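Local coordinates for protein lantibiotic dehydratase (Microbispora corallina, PDB 5EHK) that probably dehydrates serine and threonine residues of the NAI-107 precursor peptide, using glutamyl-tRNA to activate their hydroxyl groups by glutamylation before elimination, at residues 959-971 and 1047-1061. Residues are numbered along the deposited sequence; the frame is centred on the assembly and turned at random.
Sequences AALADAFGPPAPV and DEAVRRFGTAYREAF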
loop_
_atom_site.group_PDB
_atom_site.type_symbol
_atom_site.label_atom_id
_atom_site.label_comp_id
_atom_site.label_asym_id
_atom_site.label_seq_id
_atom_site.Cartn_x
_atom_site.Cartn_y
_atom_site.Cartn_z
ATOM N N ALA A 959 23.810 26.588 -15.053
ATOM C CA ALA A 959 24.876 26.847 -16.014
ATOM C C ALA A 959 25.939 27.748 -15.418
ATOM O O ALA A 959 27.141 27.572 -15.670
ATOM C CB ALA A 959 24.312 27.463 -17.261
ATOM N N ALA A 960 25.488 28.692 -14.599
ATOM C CA ALA A 960 26.396 29.610 -13.928
ATOM C C ALA A 960 27.289 28.883 -12.913
ATOM O O ALA A 960 28.464 29.244 -12.751
ATOM C CB ALA A 960 25.622 30.717 -13.254
ATOM N N LEU A 961 26.740 27.875 -12.231
ATOM C CA LEU A 961 27.547 27.084 -11.310
ATOM C C LEU A 961 28.579 26.245 -12.056
ATOM O O LEU A 961 29.745 26.218 -11.680
ATOM C CB LEU A 961 26.675 26.204 -10.406
ATOM C CG LEU A 961 27.326 25.560 -9.172
ATOM C CD1 LEU A 961 26.303 25.429 -8.055
ATOM C CD2 LEU A 961 27.921 24.190 -9.481
ATOM N N ALA A 962 28.136 25.551 -13.104
ATOM C CA ALA A 962 29.026 24.773 -13.969
ATOM C C ALA A 962 30.193 25.592 -14.491
ATOM O O ALA A 962 31.324 25.103 -14.465
ATOM C CB ALA A 962 28.259 24.166 -15.119
ATOM N N ASP A 963 29.921 26.818 -14.971
ATOM C CA ASP A 963 30.981 27.726 -15.427
ATOM C C ASP A 963 31.910 27.927 -14.260
ATOM O O ASP A 963 33.104 27.712 -14.373
ATOM C CB ASP A 963 30.437 29.097 -15.903
ATOM C CG ASP A 963 31.452 29.893 -16.794
ATOM O OD1 ASP A 963 31.694 29.477 -17.948
ATOM O OD2 ASP A 963 31.984 30.947 -16.380
ATOM N N ALA A 964 31.337 28.238 -13.108
ATOM C CA ALA A 964 32.120 28.731 -11.983
ATOM C C ALA A 964 33.060 27.691 -11.374
ATOM O O ALA A 964 34.173 28.030 -10.967
ATOM C CB ALA A 964 31.199 29.328 -10.913
ATOM N N PHE A 965 32.645 26.426 -11.365
ATOM C CA PHE A 965 33.481 25.375 -10.793
ATOM C C PHE A 965 34.825 25.343 -11.502
ATOM O O PHE A 965 35.866 25.072 -10.885
ATOM C CB PHE A 965 32.820 24.007 -10.879
ATOM C CG PHE A 965 33.526 22.950 -10.074
ATOM C CD1 PHE A 965 33.280 22.811 -8.717
ATOM C CD2 PHE A 965 34.440 22.104 -10.667
ATOM C CE1 PHE A 965 33.925 21.839 -7.971
ATOM C CE2 PHE A 965 35.093 21.135 -9.928
ATOM C CZ PHE A 965 34.839 21.000 -8.581
ATOM N N GLY A 966 34.799 25.630 -12.800
ATOM C CA GLY A 966 36.026 25.677 -13.569
ATOM C C GLY A 966 36.367 24.345 -14.199
ATOM O O GLY A 966 35.573 23.399 -14.140
ATOM N N PRO A 967 37.562 24.269 -14.807
ATOM C CA PRO A 967 38.067 23.100 -15.537
ATOM C C PRO A 967 38.057 21.871 -14.638
ATOM O O PRO A 967 38.256 22.008 -13.439
ATOM C CB PRO A 967 39.517 23.479 -15.840
ATOM C CG PRO A 967 39.871 24.490 -14.797
ATOM C CD PRO A 967 38.615 25.270 -14.567
ATOM N N PRO A 968 37.789 20.693 -15.205
ATOM C CA PRO A 968 37.913 19.432 -14.470
ATOM C C PRO A 968 39.339 19.115 -14.023
ATOM O O PRO A 968 40.268 19.875 -14.304
ATOM C CB PRO A 968 37.402 18.388 -15.468
ATOM C CG PRO A 968 36.468 19.142 -16.369
ATOM C CD PRO A 968 37.079 20.523 -16.484
ATOM N N ALA A 969 39.485 18.045 -13.249
ATOM C CA ALA A 969 40.790 17.451 -12.994
ATOM C C ALA A 969 41.103 16.642 -14.241
ATOM O O ALA A 969 40.178 16.239 -14.949
ATOM C CB ALA A 969 40.749 16.559 -11.772
ATOM N N PRO A 970 42.399 16.443 -14.550
ATOM C CA PRO A 970 42.763 15.656 -15.739
ATOM C C PRO A 970 42.306 14.197 -15.663
ATOM O O PRO A 970 42.280 13.600 -14.585
ATOM C CB PRO A 970 44.298 15.724 -15.760
ATOM C CG PRO A 970 44.707 16.176 -14.411
ATOM C CD PRO A 970 43.583 16.996 -13.867
ATOM N N VAL A 971 41.953 13.633 -16.812
ATOM C CA VAL A 971 41.438 12.271 -16.857
ATOM C C VAL A 971 42.452 11.281 -17.459
ATOM O O VAL A 971 43.295 11.651 -18.277
ATOM C CB VAL A 971 40.086 12.206 -17.610
ATOM C CG1 VAL A 971 40.291 11.816 -19.074
ATOM C CG2 VAL A 971 39.145 11.241 -16.915
ATOM N N ASP A 1047 28.781 32.225 -7.215
ATOM C CA ASP A 1047 29.781 31.869 -8.228
ATOM C C ASP A 1047 31.205 31.968 -7.643
ATOM O O ASP A 1047 32.066 31.141 -7.943
ATOM C CB ASP A 1047 29.650 32.738 -9.479
ATOM C CG ASP A 1047 28.514 32.283 -10.393
ATOM O OD1 ASP A 1047 28.012 31.168 -10.167
ATOM O OD2 ASP A 1047 28.140 33.011 -11.349
ATOM N N GLU A 1048 31.445 32.961 -6.791
ATOM C CA GLU A 1048 32.758 33.109 -6.198
ATOM C C GLU A 1048 33.064 31.875 -5.390
ATOM O O GLU A 1048 34.112 31.255 -5.589
ATOM C CB GLU A 1048 32.860 34.349 -5.311
ATOM C CG GLU A 1048 33.752 35.452 -5.871
ATOM C CD GLU A 1048 35.199 35.005 -6.114
ATOM O OE1 GLU A 1048 35.992 34.978 -5.141
ATOM O OE2 GLU A 1048 35.545 34.691 -7.280
ATOM N N ALA A 1049 32.130 31.499 -4.514
ATOM C CA ALA A 1049 32.330 30.363 -3.639
ATOM C C ALA A 1049 32.608 29.086 -4.407
ATOM O O ALA A 1049 33.445 28.268 -4.014
ATOM C CB ALA A 1049 31.125 30.180 -2.751
ATOM N N VAL A 1050 31.938 28.925 -5.527
ATOM C CA VAL A 1050 32.118 27.710 -6.273
ATOM C C VAL A 1050 33.456 27.752 -6.977
ATOM O O VAL A 1050 34.122 26.724 -7.114
ATOM C CB VAL A 1050 30.963 27.487 -7.246
ATOM C CG1 VAL A 1050 31.258 26.352 -8.216
ATOM C CG2 VAL A 1050 29.743 27.170 -6.459
ATOM N N ARG A 1051 33.862 28.944 -7.405
ATOM C CA ARG A 1051 35.159 29.069 -8.048
ATOM C C ARG A 1051 36.246 28.589 -7.091
ATOM O O ARG A 1051 37.033 27.706 -7.470
ATOM C CB ARG A 1051 35.439 30.494 -8.538
ATOM C CG ARG A 1051 35.358 30.652 -10.049
ATOM C CD ARG A 1051 35.837 32.010 -10.531
ATOM N NE ARG A 1051 35.222 33.114 -9.786
ATOM C CZ ARG A 1051 34.025 33.643 -10.058
ATOM N NH1 ARG A 1051 33.301 33.172 -11.081
ATOM N NH2 ARG A 1051 33.548 34.647 -9.308
ATOM N N ARG A 1052 36.264 29.120 -5.859
ATOM C CA ARG A 1052 37.280 28.717 -4.887
ATOM C C ARG A 1052 37.276 27.209 -4.656
ATOM O O ARG A 1052 38.331 26.573 -4.692
ATOM C CB ARG A 1052 37.127 29.435 -3.541
ATOM C CG ARG A 1052 36.400 30.742 -3.605
ATOM C CD ARG A 1052 37.173 31.853 -2.968
ATOM N NE ARG A 1052 36.517 32.401 -1.783
ATOM C CZ ARG A 1052 36.155 33.678 -1.629
ATOM N NH1 ARG A 1052 36.348 34.571 -2.592
ATOM N NH2 ARG A 1052 35.582 34.066 -0.500
ATOM N N PHE A 1053 36.085 26.656 -4.418
ATOM C CA PHE A 1053 35.880 25.231 -4.168
ATOM C C PHE A 1053 36.496 24.436 -5.326
ATOM O O PHE A 1053 37.262 23.497 -5.098
ATOM C CB PHE A 1053 34.372 24.961 -4.002
ATOM C CG PHE A 1053 34.009 23.556 -3.564
ATOM C CD1 PHE A 1053 32.703 23.265 -3.219
ATOM C CD2 PHE A 1053 34.946 22.531 -3.509
ATOM C CE1 PHE A 1053 32.344 21.984 -2.821
ATOM C CE2 PHE A 1053 34.602 21.250 -3.115
ATOM C CZ PHE A 1053 33.301 20.975 -2.766
ATOM N N GLY A 1054 36.158 24.801 -6.561
ATOM C CA GLY A 1054 36.687 24.109 -7.725
ATOM C C GLY A 1054 38.207 24.178 -7.774
ATOM O O GLY A 1054 38.879 23.183 -8.093
ATOM N N THR A 1055 38.749 25.349 -7.439
ATOM C CA THR A 1055 40.190 25.533 -7.337
ATOM C C THR A 1055 40.854 24.623 -6.303
ATOM O O THR A 1055 41.733 23.841 -6.664
ATOM C CB THR A 1055 40.569 26.994 -7.076
ATOM O OG1 THR A 1055 40.489 27.713 -8.307
ATOM C CG2 THR A 1055 42.005 27.094 -6.539
ATOM N N ALA A 1056 40.451 24.718 -5.034
ATOM C CA ALA A 1056 41.052 23.883 -3.991
ATOM C C ALA A 1056 40.831 22.421 -4.320
ATOM O O ALA A 1056 41.598 21.545 -3.910
ATOM C CB ALA A 1056 40.486 24.207 -2.624
ATOM N N TYR A 1057 39.779 22.159 -5.083
ATOM C CA TYR A 1057 39.507 20.800 -5.477
ATOM C C TYR A 1057 40.508 20.252 -6.483
ATOM O O TYR A 1057 40.943 19.106 -6.375
ATOM C CB TYR A 1057 38.111 20.656 -6.042
ATOM C CG TYR A 1057 37.927 19.251 -6.510
ATOM C CD1 TYR A 1057 37.796 18.215 -5.596
ATOM C CD2 TYR A 1057 37.924 18.951 -7.856
ATOM C CE1 TYR A 1057 37.657 16.931 -6.014
ATOM C CE2 TYR A 1057 37.780 17.672 -8.284
ATOM C CZ TYR A 1057 37.648 16.664 -7.364
ATOM O OH TYR A 1057 37.501 15.371 -7.803
ATOM N N ARG A 1058 40.867 21.067 -7.467
ATOM C CA ARG A 1058 41.864 20.654 -8.441
ATOM C C ARG A 1058 43.235 20.581 -7.775
ATOM O O ARG A 1058 44.038 19.747 -8.125
ATOM C CB ARG A 1058 41.882 21.594 -9.650
ATOM C CG ARG A 1058 40.842 21.262 -10.712
ATOM C CD ARG A 1058 40.863 22.279 -11.855
ATOM N NE ARG A 1058 40.886 23.650 -11.356
ATOM C CZ ARG A 1058 39.809 24.405 -11.177
ATOM N NH1 ARG A 1058 38.601 23.927 -11.472
ATOM N NH2 ARG A 1058 39.950 25.641 -10.697
ATOM N N GLU A 1059 43.484 21.447 -6.800
ATOM C CA GLU A 1059 44.739 21.437 -6.049
ATOM C C GLU A 1059 45.012 20.122 -5.298
ATOM O O GLU A 1059 46.163 19.737 -5.093
ATOM C CB GLU A 1059 44.770 22.601 -5.059
ATOM C CG GLU A 1059 45.884 23.591 -5.310
ATOM C CD GLU A 1059 45.384 24.916 -5.857
ATOM O OE1 GLU A 1059 44.909 24.945 -7.020
ATOM O OE2 GLU A 1059 45.472 25.930 -5.119
ATOM N N ALA A 1060 43.943 19.428 -4.919
ATOM C CA ALA A 1060 44.008 18.262 -4.041
ATOM C C ALA A 1060 43.806 16.987 -4.861
ATOM O O ALA A 1060 43.889 15.864 -4.338
ATOM C CB ALA A 1060 42.965 18.368 -2.942
ATOM N N PHE A 1061 43.521 17.181 -6.147
ATOM C CA PHE A 1061 43.406 16.086 -7.099
ATOM C C PHE A 1061 44.714 15.320 -7.139
ATOM O O PHE A 1061 45.783 15.877 -6.856
ATOM C CB PHE A 1061 43.148 16.633 -8.511
ATOM C CG PHE A 1061 44.383 16.623 -9.414
ATOM C CD1 PHE A 1061 44.545 15.638 -10.385
ATOM C CD2 PHE A 1061 45.386 17.591 -9.284
ATOM C CE1 PHE A 1061 45.675 15.626 -11.199
ATOM C CE2 PHE A 1061 46.512 17.587 -10.095
ATOM C CZ PHE A 1061 46.661 16.605 -11.054
#
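Arg1058 reaches from helix 1044-1059 to the chain leaving helix 950-965, where Gly966 takes positive phi. Arg1058 NH1 alone donates to two carbonyls: to Phe965 O at 3.0 Å, in the guanidinium plane and fairly straight (161°), and to Pro967 O at 2.8 Å, on a lone pair but tilted from that plane. A bend at chi3 (-47°) lays the guanidinium between the Pro967 ring, CG offset toward the rim of one face, and Gly1054 O of its own helix over the centre of the other. The Phe965 ring lies flat on Gly1054, whose CA sits 3.7 Å from the ring centroid in a CH-pi contact, while Tyr1057 CD2 and Val1050 CG1 approach the ring edge. Val1050 divides its branches, CG1 packing on the Phe965 backbone and CG2 against Leu961 CG (4.0 Å). Pro970 CG meets the Phe1061 ring obliquely. Within the C-terminal region, probably the glutamate-elimination domain, helix 1068-1085 adjoins Phe965 and Tyr1057, and Trp996 NE1 hydrogen-bonds to Gly966 O. Lacking a side chain, Gly1054 lets the axes of 959-965 and 1047-1059, inclined at 39°, come within 7.9 Å, and the arginine probably helps neutralise the C-terminal end of helix 950-965.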